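Long-range contact in histidine kinase (Methanosarcina mazei, PDB 3LI9), which is a putative membrane sensor histidine kinase, seen here as its extracellular sensor domain, that probably uses ATP to phosphorylate a protein histidine: residues G74-Y79 with A164-V169. Numbering follows the deposited sequence.
Sequences GVYLGY and AGIAGV
The ring of Tyr-76 lies flat over the backbone of Gly-168. Gly-168 CA sits 3.7 Å from the centroid of the Tyr-76 ring and 22° off the normal, a CH-pi contact over the face. The first torsion of Tyr-76 makes this possible: at chi1 53°, CG stands between the backbone N and the carbonyl carbon, and the ring swings across to the neighbouring strand. A side chain on Gly-168 would clash with the ring. Ile-166 comes in at the ring edge, in its plane, with CD1 3.9 Å from Tyr-76 CE1. The backbones of Tyr-76 and Gly-168 form an antiparallel hydrogen-bonded pair; Gly-168 N donates to Tyr-76 O at 2.9 Å. Gly-78 and Ile-166 pair in the same way, and Ile-166 N donates to Gly-78 O at 2.8 Å. These strands belong to the antiparallel sheet of one PDC-type module of the Cache sensor domain. The sheet's other face carries Val-75, Leu-77, Tyr-79, Ala-167 and Val-169. There Leu-77 CD2 meets the methyl CB of Ala-167 at 3.7 Å, and Leu-43 and Met-47 of helix 13-48 help cover this face. Tyr-79 CD2 approaches Ala-164 O obliquely at 3.4 Å. Ala-164 and Gly-165 form a classic beta bulge against Ile-157, and at the backbone angles of Gly-165 a CB would run into the preceding carbonyl oxygen, so no side chain fits. On the Tyr-76 side, the hydroxyl is hydrogen-bonded to Asp-154 OD1 and weakly to a bound BTB molecule, probably from the crystallisation liquor, which may mark a pocket. An alanine in place of Tyr-76 would remove ring and hydroxyl, and would probably leave Gly-168 uncovered on this face and Asp-154 without its phenolic partner. Further along, Val-75 CG2 and Val-169 CG1 touch more loosely, at 4.3 Å.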
loop_
_atom_site.group_PDB
_atom_site.type_symbol
_atom_site.label_atom_id
_atom_site.label_comp_id
_atom_site.label_asym_id
_atom_site.label_seq_id
_atom_site.Cartn_x
_atom_site.Cartn_y
_atom_site.Cartn_z
ATOM N N GLY A 74 -0.436 9.739 7.221
ATOM C CA GLY A 74 0.838 10.382 7.285
ATOM C C GLY A 74 1.177 10.952 5.915
ATOM O O GLY A 74 0.819 10.405 4.874
ATOM N N VAL A 75 1.909 12.049 5.934
ATOM C CA VAL A 75 2.481 12.615 4.705
ATOM C C VAL A 75 3.883 13.090 5.118
ATOM O O VAL A 75 4.098 13.650 6.203
ATOM C CB VAL A 75 1.689 13.867 4.193
ATOM C CG1 VAL A 75 2.322 14.480 2.856
ATOM C CG2 VAL A 75 0.230 13.508 3.931
ATOM N N TYR A 76 4.848 12.811 4.228
ATOM C CA TYR A 76 6.222 13.057 4.652
ATOM C C TYR A 76 7.152 13.402 3.508
ATOM O O TYR A 76 6.890 13.087 2.339
ATOM C CB TYR A 76 6.752 11.897 5.479
ATOM C CG TYR A 76 6.616 10.524 4.818
ATOM C CD1 TYR A 76 7.601 10.062 3.981
ATOM C CD2 TYR A 76 5.423 9.773 4.955
ATOM C CE1 TYR A 76 7.493 8.793 3.335
ATOM C CE2 TYR A 76 5.295 8.554 4.329
ATOM C CZ TYR A 76 6.322 8.072 3.536
ATOM O OH TYR A 76 6.141 6.843 2.960
ATOM N N LEU A 77 8.316 13.985 3.885
ATOM C CA LEU A 77 9.378 14.233 2.928
ATOM C C LEU A 77 10.656 13.704 3.637
ATOM O O LEU A 77 10.763 13.770 4.901
ATOM C CB LEU A 77 9.553 15.756 2.766
ATOM C CG LEU A 77 8.339 16.424 2.096
ATOM C CD1 LEU A 77 8.516 17.969 2.219
ATOM C CD2 LEU A 77 8.229 16.023 0.628
ATOM N N GLY A 78 11.583 13.124 2.866
ATOM C CA GLY A 78 12.853 12.722 3.499
ATOM C C GLY A 78 13.946 13.068 2.467
ATOM O O GLY A 78 13.854 12.672 1.344
ATOM N N TYR A 79 14.945 13.866 2.867
ATOM C CA TYR A 79 16.004 14.313 1.945
ATOM C C TYR A 79 17.392 13.735 2.307
ATOM O O TYR A 79 17.672 13.396 3.450
ATOM C CB TYR A 79 16.111 15.798 2.003
ATOM C CG TYR A 79 15.004 16.501 1.223
ATOM C CD1 TYR A 79 13.724 16.657 1.764
ATOM C CD2 TYR A 79 15.261 17.015 -0.076
ATOM C CE1 TYR A 79 12.723 17.333 1.006
ATOM C CE2 TYR A 79 14.253 17.684 -0.815
ATOM C CZ TYR A 79 13.011 17.806 -0.251
ATOM O OH TYR A 79 12.037 18.550 -0.954
ATOM N N ALA A 164 17.302 13.439 -4.736
ATOM C CA ALA A 164 17.464 14.328 -3.581
ATOM C C ALA A 164 16.736 13.800 -2.324
ATOM O O ALA A 164 17.018 14.273 -1.203
ATOM C CB ALA A 164 16.969 15.730 -3.860
ATOM N N GLY A 165 15.790 12.885 -2.517
ATOM C CA GLY A 165 14.930 12.485 -1.373
ATOM C C GLY A 165 13.658 11.897 -1.933
ATOM O O GLY A 165 13.565 11.492 -3.097
ATOM N N ILE A 166 12.684 11.750 -1.049
ATOM C CA ILE A 166 11.419 11.106 -1.385
ATOM C C ILE A 166 10.264 11.992 -0.825
ATOM O O ILE A 166 10.413 12.786 0.164
ATOM C CB ILE A 166 11.215 9.688 -0.788
ATOM C CG1 ILE A 166 11.246 9.788 0.748
ATOM C CG2 ILE A 166 12.288 8.650 -1.352
ATOM C CD1 ILE A 166 10.866 8.529 1.461
ATOM N N ALA A 167 9.086 11.825 -1.426
ATOM C CA ALA A 167 7.851 12.352 -0.831
ATOM C C ALA A 167 6.986 11.099 -0.710
ATOM O O ALA A 167 6.951 10.279 -1.623
ATOM C CB ALA A 167 7.134 13.384 -1.750
ATOM N N GLY A 168 6.268 11.018 0.395
ATOM C CA GLY A 168 5.474 9.821 0.615
ATOM C C GLY A 168 4.198 10.053 1.348
ATOM O O GLY A 168 4.038 11.050 1.981
ATOM N N VAL A 169 3.253 9.114 1.207
ATOM C CA VAL A 169 2.065 9.089 2.047
ATOM C C VAL A 169 1.810 7.696 2.624
ATOM O O VAL A 169 2.139 6.657 1.973
ATOM C CB VAL A 169 0.799 9.531 1.266
ATOM C CG1 VAL A 169 1.049 10.921 0.603
ATOM C CG2 VAL A 169 0.499 8.517 0.140
#